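Local coordinates for retinoic acid receptor (PDB 6EU9), which binds all-trans retinoic acid in its ligand-binding domain and probably acts as a ligand-dependent transcription factor that, in this annelid, senses retinoic acid during neuronal differentiation, at residues 59-64 / 81-86; 86-91 / 208-213; 139-144 / 196-201. One frame throughout, in Å; residues are numbered along the deposited sequence.

Interaction 1 of 3, residues 59-64 / 81-86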
loop_
_atom_site.group_PDB
_atom_site.type_symbol
_atom_site.label_atom_id
_atom_site.label_comp_id
_atom_site.label_asym_id
_atom_site.label_seq_id
_atom_site.Cartn_x
_atom_site.Cartn_y
_atom_site.Cartn_z
ATOM N N ALA A 59 2.621 3.614 -14.003
ATOM C CA ALA A 59 1.681 4.502 -13.371
ATOM C C ALA A 59 0.327 3.853 -13.575
ATOM O O ALA A 59 -0.474 3.800 -12.607
ATOM C CB ALA A 59 1.754 5.891 -13.990
ATOM N N ASN A 60 0.108 3.303 -14.775
ATOM C CA ASN A 60 -1.176 2.719 -15.074
ATOM C C ASN A 60 -1.447 1.439 -14.309
ATOM O O ASN A 60 -2.578 1.204 -13.922
ATOM C CB ASN A 60 -1.280 2.483 -16.559
ATOM C CG ASN A 60 -1.428 3.767 -17.324
ATOM O OD1 ASN A 60 -2.087 4.689 -16.844
ATOM N ND2 ASN A 60 -0.874 3.817 -18.540
ATOM N N VAL A 61 -0.410 0.651 -14.039
ATOM C CA VAL A 61 -0.570 -0.576 -13.293
ATOM C C VAL A 61 -1.037 -0.266 -11.875
ATOM O O VAL A 61 -1.866 -1.011 -11.331
ATOM C CB VAL A 61 0.704 -1.420 -13.209
ATOM C CG1 VAL A 61 0.486 -2.677 -12.333
ATOM C CG2 VAL A 61 1.190 -1.743 -14.610
ATOM N N VAL A 62 -0.547 0.828 -11.304
ATOM C CA VAL A 62 -1.001 1.280 -9.980
ATOM C C VAL A 62 -2.504 1.567 -10.038
ATOM O O VAL A 62 -3.259 1.110 -9.172
ATOM C CB VAL A 62 -0.263 2.535 -9.449
ATOM C CG1 VAL A 62 -0.764 2.866 -8.061
ATOM C CG2 VAL A 62 1.235 2.336 -9.388
ATOM N N ASP A 63 -2.933 2.290 -11.074
ATOM C CA ASP A 63 -4.321 2.604 -11.281
ATOM C C ASP A 63 -5.135 1.340 -11.412
ATOM O O ASP A 63 -6.220 1.253 -10.849
ATOM C CB ASP A 63 -4.493 3.566 -12.447
ATOM C CG ASP A 63 -4.281 5.035 -11.989
ATOM O OD1 ASP A 63 -4.752 5.434 -10.897
ATOM O OD2 ASP A 63 -3.588 5.836 -12.687
ATOM N N PHE A 64 -4.578 0.357 -12.099
ATOM C CA PHE A 64 -5.252 -0.904 -12.325
ATOM C C PHE A 64 -5.612 -1.503 -10.976
ATOM O O PHE A 64 -6.737 -1.909 -10.803
ATOM C CB PHE A 64 -4.389 -1.862 -13.188
ATOM C CG PHE A 64 -4.956 -3.236 -13.290
ATOM C CD1 PHE A 64 -6.053 -3.483 -14.120
ATOM C CD2 PHE A 64 -4.388 -4.318 -12.607
ATOM C CE1 PHE A 64 -6.627 -4.758 -14.204
ATOM C CE2 PHE A 64 -4.987 -5.555 -12.643
ATOM C CZ PHE A 64 -6.083 -5.788 -13.482
ATOM N N THR A 81 3.234 -4.022 -1.046
ATOM C CA THR A 81 4.054 -5.213 -1.221
ATOM C C THR A 81 3.724 -5.933 -2.501
ATOM O O THR A 81 4.647 -6.182 -3.244
ATOM C CB THR A 81 3.846 -6.158 -0.032
ATOM O OG1 THR A 81 3.961 -5.390 1.170
ATOM C CG2 THR A 81 4.822 -7.265 0.003
ATOM N N LEU A 82 2.432 -6.159 -2.768
ATOM C CA LEU A 82 1.998 -6.921 -3.956
ATOM C C LEU A 82 2.213 -6.151 -5.199
ATOM O O LEU A 82 2.571 -6.712 -6.188
ATOM C CB LEU A 82 0.533 -7.350 -3.882
ATOM C CG LEU A 82 0.102 -8.328 -2.787
ATOM C CD1 LEU A 82 -1.382 -8.473 -2.874
ATOM C CD2 LEU A 82 0.748 -9.686 -2.992
ATOM N N LEU A 83 2.006 -4.845 -5.138
ATOM C CA LEU A 83 2.189 -3.980 -6.310
ATOM C C LEU A 83 3.659 -3.914 -6.693
ATOM O O LEU A 83 3.962 -3.964 -7.918
ATOM C CB LEU A 83 1.669 -2.588 -6.059
ATOM C CG LEU A 83 0.261 -2.321 -6.594
ATOM C CD1 LEU A 83 -0.204 -0.973 -6.038
ATOM C CD2 LEU A 83 0.329 -2.326 -8.123
ATOM N N LYS A 84 4.558 -3.772 -5.680
ATOM C CA LYS A 84 5.956 -3.734 -6.001
ATOM C C LYS A 84 6.378 -5.029 -6.672
ATOM O O LYS A 84 7.045 -5.037 -7.709
ATOM C CB LYS A 84 6.772 -3.459 -4.755
ATOM C CG LYS A 84 7.211 -1.988 -4.689
ATOM C CD LYS A 84 6.992 -1.371 -3.338
ATOM C CE LYS A 84 8.168 -1.522 -2.381
ATOM N NZ LYS A 84 8.886 -0.207 -2.344
ATOM N N ALA A 85 5.943 -6.139 -6.078
ATOM C CA ALA A 85 6.277 -7.487 -6.507
ATOM C C ALA A 85 5.773 -7.808 -7.909
ATOM O O ALA A 85 6.470 -8.463 -8.630
ATOM C CB ALA A 85 5.703 -8.456 -5.500
ATOM N N ALA A 86 4.630 -7.243 -8.296
ATOM C CA ALA A 86 3.896 -7.727 -9.484
ATOM C C ALA A 86 4.020 -6.779 -10.645
ATOM O O ALA A 86 3.576 -7.062 -11.747
ATOM C CB ALA A 86 2.416 -7.902 -9.161
#
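L83 of helix 76-97 projects toward helix 47-66 and sets its forked end against two consecutive valines, V61 and V62, a helix-to-helix contact within the helical sandwich of a nuclear receptor ligand-binding domain. The two branches of the fork are used unequally. CD2 lies between the valines and meets both; on the V61 side methyl faces methyl, V61 CG1 being 4.2 Å from L83 CD2. CD1 adds a looser methyl contact, with V62 CG1 lying 4.4 Å from L83 CD1. The two valines approach differently, since the CB of V61 is directed at the partner helix whereas that of V62 leaves its helix to one side of that direction. In V61 the branch CG1 is set anti to the backbone N (chi1 177°), which places it opposite CD2 of the leucine. No hydrogen bond joins the segments, so dispersion and exclusion of water carry the contact. Beta-branched valines suit this place because they are compact and have little side-chain freedom to lose, while the longer leucine spans the gap between backbones whose nearest CA atoms, those of V62 and L83, are 7.2 Å apart. All three residues are buried. L156 of helix 145-156 also packs on L83. In nuclear receptors these two helices commonly contribute to the coactivator groove, and L231 of the second subunit packs on V62 and L83, an apolar surface consistent with that role. Backbone atoms of the valines take part too: L83 CD2 lies 4.1 Å from V61 O, a van der Waals approach, and 4.3 Å from V62 CA.

Interaction 2 of 3, residues 86-91 / 208-213; sequences ACLEII and SLSVKG
S210 of helix 195-222 meets L88 and E89 of helix 76-97 where these two long helices of the nuclear receptor sandwich cross at 111°, the axes of the two short segments coming within 8.9 Å. The tight part is built on small residues. S210 points at the partner and allows a CA-to-CA separation of 5.4 Å between E89 and S210, while G213, one turn on, offers bare backbone where L88 arrives. L88 is also directed at the partner, and its CD1 end lies over that helix turn, 3.4 Å from S210 O and 3.8 Å from G213 C. On the flank of L88, E89 runs past the serine with its methylene part: CG sits anti to the carbonyl carbon (chi1 -73°), which brings E89 CG to 3.6 Å from S210 CB. A glutamate suits this buried place because its aliphatic stem can pack while its carboxylate is met by arginines beyond the two segments; OE1 makes a salt bridge to R161 and OE2 one to R207, which probably keeps the group ionised. The solvent side is different: S208, V211 and K212 are exposed and take no part, V211 points away from the crossing, and the end of the long K212 chain leads off from it. L88 itself is only partly exposed and packs as well on A214. Although polar, the serine hydroxyl forms no hydrogen bond across the contact: S210 OG stays 3.8 Å from E89 OE2 and lies 4.1 Å from L88 CB.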
loop_
_atom_site.group_PDB
_atom_site.type_symbol
_atom_site.label_atom_id
_atom_site.label_comp_id
_atom_site.label_asym_id
_atom_site.label_seq_id
_atom_site.Cartn_x
_atom_site.Cartn_y
_atom_site.Cartn_z
ATOM N N ALA A 86 4.630 -7.243 -8.296
ATOM C CA ALA A 86 3.896 -7.727 -9.484
ATOM C C ALA A 86 4.020 -6.779 -10.645
ATOM O O ALA A 86 3.576 -7.062 -11.747
ATOM C CB ALA A 86 2.416 -7.902 -9.161
ATOM N N CYS A 87 4.609 -5.628 -10.415
ATOM C CA CYS A 87 4.573 -4.535 -11.338
ATOM C C CYS A 87 5.224 -4.906 -12.681
ATOM O O CYS A 87 4.678 -4.545 -13.727
ATOM C CB CYS A 87 5.356 -3.412 -10.694
ATOM S SG CYS A 87 5.323 -1.937 -11.662
ATOM N N LEU A 88 6.387 -5.562 -12.651
ATOM C CA LEU A 88 7.067 -5.889 -13.837
ATOM C C LEU A 88 6.417 -6.996 -14.628
ATOM O O LEU A 88 6.306 -6.958 -15.872
ATOM C CB LEU A 88 8.504 -6.321 -13.540
ATOM C CG LEU A 88 9.633 -5.437 -13.820
ATOM C CD1 LEU A 88 10.819 -6.378 -13.829
ATOM C CD2 LEU A 88 9.505 -4.858 -15.199
ATOM N N GLU A 89 5.897 -7.995 -13.912
ATOM C CA GLU A 89 5.105 -9.043 -14.539
ATOM C C GLU A 89 3.926 -8.461 -15.263
ATOM O O GLU A 89 3.735 -8.819 -16.397
ATOM C CB GLU A 89 4.631 -10.000 -13.470
ATOM C CG GLU A 89 5.627 -10.938 -12.840
ATOM C CD GLU A 89 5.278 -11.268 -11.393
ATOM O OE1 GLU A 89 4.051 -11.259 -11.064
ATOM O OE2 GLU A 89 6.190 -11.483 -10.550
ATOM N N ILE A 90 3.162 -7.535 -14.665
ATOM C CA ILE A 90 1.955 -7.022 -15.321
ATOM C C ILE A 90 2.340 -6.213 -16.576
ATOM O O ILE A 90 1.692 -6.286 -17.606
ATOM C CB ILE A 90 1.061 -6.230 -14.345
ATOM C CG1 ILE A 90 0.556 -7.181 -13.272
ATOM C CG2 ILE A 90 -0.148 -5.607 -14.996
ATOM C CD1 ILE A 90 -0.056 -6.588 -12.014
ATOM N N ILE A 91 3.384 -5.413 -16.485
ATOM C CA ILE A 91 3.857 -4.591 -17.606
ATOM C C ILE A 91 4.335 -5.458 -18.750
ATOM O O ILE A 91 4.084 -5.142 -19.899
ATOM C CB ILE A 91 5.021 -3.670 -17.110
ATOM C CG1 ILE A 91 4.435 -2.417 -16.499
ATOM C CG2 ILE A 91 6.120 -3.367 -18.135
ATOM C CD1 ILE A 91 5.454 -1.610 -15.760
ATOM N N SER A 208 9.832 -15.893 -14.282
ATOM C CA SER A 208 11.198 -16.016 -14.782
ATOM C C SER A 208 11.562 -14.905 -15.684
ATOM O O SER A 208 12.627 -14.283 -15.521
ATOM C CB SER A 208 11.400 -17.323 -15.480
ATOM O OG SER A 208 11.382 -18.303 -14.473
ATOM N N LEU A 209 10.686 -14.584 -16.609
ATOM C CA LEU A 209 10.884 -13.443 -17.481
ATOM C C LEU A 209 11.025 -12.108 -16.671
ATOM O O LEU A 209 11.861 -11.274 -16.959
ATOM C CB LEU A 209 9.691 -13.273 -18.366
ATOM C CG LEU A 209 9.795 -12.847 -19.777
ATOM C CD1 LEU A 209 9.557 -14.213 -20.393
ATOM C CD2 LEU A 209 8.638 -11.891 -20.020
ATOM N N SER A 210 10.214 -11.974 -15.590
ATOM C CA SER A 210 10.210 -10.826 -14.847
ATOM C C SER A 210 11.513 -10.711 -14.052
ATOM O O SER A 210 12.021 -9.580 -13.896
ATOM C CB SER A 210 9.053 -10.980 -13.872
ATOM O OG SER A 210 9.200 -10.293 -12.613
ATOM N N VAL A 211 12.021 -11.817 -13.538
ATOM C CA VAL A 211 13.234 -11.720 -12.716
ATOM C C VAL A 211 14.427 -11.224 -13.578
ATOM O O VAL A 211 15.219 -10.364 -13.129
ATOM C CB VAL A 211 13.660 -13.056 -12.091
ATOM C CG1 VAL A 211 14.787 -12.793 -11.119
ATOM C CG2 VAL A 211 12.524 -13.753 -11.372
ATOM N N LYS A 212 14.498 -11.690 -14.840
ATOM C CA LYS A 212 15.487 -11.232 -15.740
ATOM C C LYS A 212 15.258 -9.771 -16.035
ATOM O O LYS A 212 16.205 -8.976 -16.129
ATOM C CB LYS A 212 15.473 -12.046 -17.032
ATOM C CG LYS A 212 16.059 -13.440 -16.908
ATOM C CD LYS A 212 15.730 -14.295 -18.140
ATOM C CE LYS A 212 16.212 -15.712 -17.939
ATOM N NZ LYS A 212 15.011 -16.592 -18.080
ATOM N N GLY A 213 13.994 -9.378 -16.181
ATOM C CA GLY A 213 13.647 -7.983 -16.477
ATOM C C GLY A 213 14.235 -6.996 -15.476
ATOM O O GLY A 213 14.838 -6.008 -15.889
#

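Interaction 3 of 3, residues 139-144 / 196-201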
loop_
_atom_site.group_PDB
_atom_site.type_symbol
_atom_site.label_atom_id
_atom_site.label_comp_id
_atom_site.label_asym_id
_atom_site.label_seq_id
_atom_site.Cartn_x
_atom_site.Cartn_y
_atom_site.Cartn_z
ATOM N N VAL A 139 -0.236 -15.363 -28.237
ATOM C CA VAL A 139 -1.061 -15.282 -29.433
ATOM C C VAL A 139 -1.477 -16.689 -29.942
ATOM O O VAL A 139 -2.590 -16.877 -30.400
ATOM C CB VAL A 139 -0.351 -14.415 -30.496
ATOM C CG1 VAL A 139 -0.864 -14.652 -31.917
ATOM C CG2 VAL A 139 -0.429 -12.948 -30.080
ATOM N N GLU A 140 -0.580 -17.670 -29.819
ATOM C CA GLU A 140 -0.899 -19.061 -30.151
ATOM C C GLU A 140 -2.050 -19.593 -29.340
ATOM O O GLU A 140 -2.939 -20.272 -29.874
ATOM C CB GLU A 140 0.360 -19.938 -30.053
ATOM C CG GLU A 140 1.133 -19.994 -31.393
ATOM C CD GLU A 140 2.574 -20.456 -31.286
ATOM O OE1 GLU A 140 2.895 -21.415 -30.513
ATOM O OE2 GLU A 140 3.399 -19.869 -32.033
ATOM N N LEU A 141 -2.051 -19.302 -28.040
ATOM C CA LEU A 141 -3.114 -19.773 -27.159
ATOM C C LEU A 141 -4.399 -18.998 -27.347
ATOM O O LEU A 141 -5.354 -19.467 -26.820
ATOM C CB LEU A 141 -2.702 -19.587 -25.754
ATOM C CG LEU A 141 -2.326 -20.676 -24.759
ATOM C CD1 LEU A 141 -1.345 -21.678 -25.313
ATOM C CD2 LEU A 141 -1.797 -19.916 -23.531
ATOM N N SER A 142 -4.357 -17.925 -28.158
ATOM C CA SER A 142 -5.537 -17.169 -28.576
ATOM C C SER A 142 -6.128 -16.378 -27.442
ATOM O O SER A 142 -7.323 -16.184 -27.406
ATOM C CB SER A 142 -6.680 -17.974 -29.254
ATOM O OG SER A 142 -6.298 -18.635 -30.462
ATOM N N VAL A 143 -5.261 -15.891 -26.560
ATOM C CA VAL A 143 -5.568 -15.155 -25.376
ATOM C C VAL A 143 -6.258 -13.827 -25.627
ATOM O O VAL A 143 -5.804 -13.065 -26.418
ATOM C CB VAL A 143 -4.271 -14.957 -24.557
ATOM C CG1 VAL A 143 -4.577 -14.229 -23.247
ATOM C CG2 VAL A 143 -3.656 -16.271 -24.198
ATOM N N ASP A 144 -7.350 -13.526 -24.931
ATOM C CA ASP A 144 -8.118 -12.301 -25.207
ATOM C C ASP A 144 -7.997 -11.237 -24.105
ATOM O O ASP A 144 -7.465 -11.505 -23.054
ATOM C CB ASP A 144 -9.567 -12.672 -25.544
ATOM C CG ASP A 144 -10.469 -12.692 -24.349
ATOM O OD1 ASP A 144 -10.005 -12.912 -23.208
ATOM O OD2 ASP A 144 -11.669 -12.401 -24.495
ATOM N N PHE A 196 -6.613 -23.941 -19.494
ATOM C CA PHE A 196 -6.475 -23.260 -18.196
ATOM C C PHE A 196 -5.137 -23.582 -17.562
ATOM O O PHE A 196 -4.452 -22.676 -17.131
ATOM C CB PHE A 196 -7.621 -23.668 -17.286
ATOM C CG PHE A 196 -7.506 -23.139 -15.913
ATOM C CD1 PHE A 196 -7.513 -21.746 -15.684
ATOM C CD2 PHE A 196 -7.438 -23.993 -14.817
ATOM C CE1 PHE A 196 -7.422 -21.182 -14.392
ATOM C CE2 PHE A 196 -7.322 -23.450 -13.498
ATOM C CZ PHE A 196 -7.300 -22.050 -13.292
ATOM N N ALA A 197 -4.733 -24.851 -17.573
ATOM C CA ALA A 197 -3.390 -25.292 -17.087
ATOM C C ALA A 197 -2.309 -24.615 -17.863
ATOM O O ALA A 197 -1.350 -24.121 -17.247
ATOM C CB ALA A 197 -3.185 -26.820 -17.117
ATOM N N LYS A 198 -2.488 -24.526 -19.194
ATOM C CA LYS A 198 -1.513 -23.874 -20.062
ATOM C C LYS A 198 -1.369 -22.393 -19.726
ATOM O O LYS A 198 -0.287 -21.863 -19.727
ATOM C CB LYS A 198 -1.861 -24.073 -21.507
ATOM C CG LYS A 198 -1.096 -25.240 -22.068
ATOM C CD LYS A 198 -1.079 -25.244 -23.618
ATOM C CE LYS A 198 0.240 -25.835 -24.104
ATOM N NZ LYS A 198 0.843 -25.067 -25.241
ATOM N N LEU A 199 -2.491 -21.745 -19.436
ATOM C CA LEU A 199 -2.483 -20.339 -19.064
ATOM C C LEU A 199 -1.797 -20.108 -17.702
ATOM O O LEU A 199 -1.057 -19.159 -17.551
ATOM C CB LEU A 199 -3.896 -19.832 -19.065
ATOM C CG LEU A 199 -4.176 -19.274 -20.486
ATOM C CD1 LEU A 199 -5.629 -19.535 -20.909
ATOM C CD2 LEU A 199 -3.774 -17.846 -20.560
ATOM N N LEU A 200 -1.979 -21.031 -16.746
ATOM C CA LEU A 200 -1.288 -20.913 -15.510
ATOM C C LEU A 200 0.163 -21.012 -15.609
ATOM O O LEU A 200 0.885 -20.198 -15.000
ATOM C CB LEU A 200 -1.768 -21.928 -14.496
ATOM C CG LEU A 200 -3.214 -21.625 -13.932
ATOM C CD1 LEU A 200 -3.390 -22.511 -12.765
ATOM C CD2 LEU A 200 -3.523 -20.182 -13.666
ATOM N N LEU A 201 0.642 -21.961 -16.421
ATOM C CA LEU A 201 2.087 -22.125 -16.656
ATOM C C LEU A 201 2.689 -20.922 -17.358
ATOM O O LEU A 201 3.830 -20.669 -17.147
ATOM C CB LEU A 201 2.357 -23.382 -17.403
ATOM C CG LEU A 201 1.984 -24.689 -16.718
ATOM C CD1 LEU A 201 2.299 -25.844 -17.631
ATOM C CD2 LEU A 201 2.785 -24.790 -15.475
#
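A Schellman motif ends helix 128-141, and the residues on either side of its turn, L141 and V143, pack on helix 195-222. S142 makes the turn with positive phi (71°), its N bonded back to V139 O at 3.0 Å, and D144 then serves as N-cap of helix 145-156. The turn aims both apolar side chains at L199. L141 CD2 lies 3.9 Å from L199 CG, the two side chains running past each other in opposite senses. V143 adds its branch CG2, anti to the carbonyl carbon, at 4.0 Å from L199 CD2. Outside this pairing, L141 CD1 touches the aliphatic part of K198 at CD, also 4.0 Å away; the lysine chain is bent at its last two torsions. R189, from the loop after helix 167-188, packs on V143 and L199 and hydrogen-bonds L141 O, covering a carbonyl at the helix end. The residue types match the gradient of exposure: L199 is buried, L141 and V143 partly exposed, and K198 exposed. Hydrophobic packing without cross-segment hydrogen bonds thus joins the helix junction to helix 195-222, and K198 lays its chain, NZ included, along the rim, where solvent can probably still reach the charge.

How the interactions relate
Interactions 1 and 2 occupy the core and follow one another along helix 76-97, sharing A86; V61 of the first packs on I90 and I91 of the second, so both belong to one continuous interior. Interaction 3 lies nearer the surface, about 23 Å between centres from interaction 1 and on the opposite side of the chain's centre. It is tied to interaction 2 through helix 195-222, which both use at different heights. Chemistry follows place: interaction 1 joins only aliphatic side chains, interaction 2 combines close packing on small residues with a buried carboxylate held in salt bridges to two arginines, and interaction 3 pairs leucine and valine contacts with an exposed lysine and a helix-ending turn.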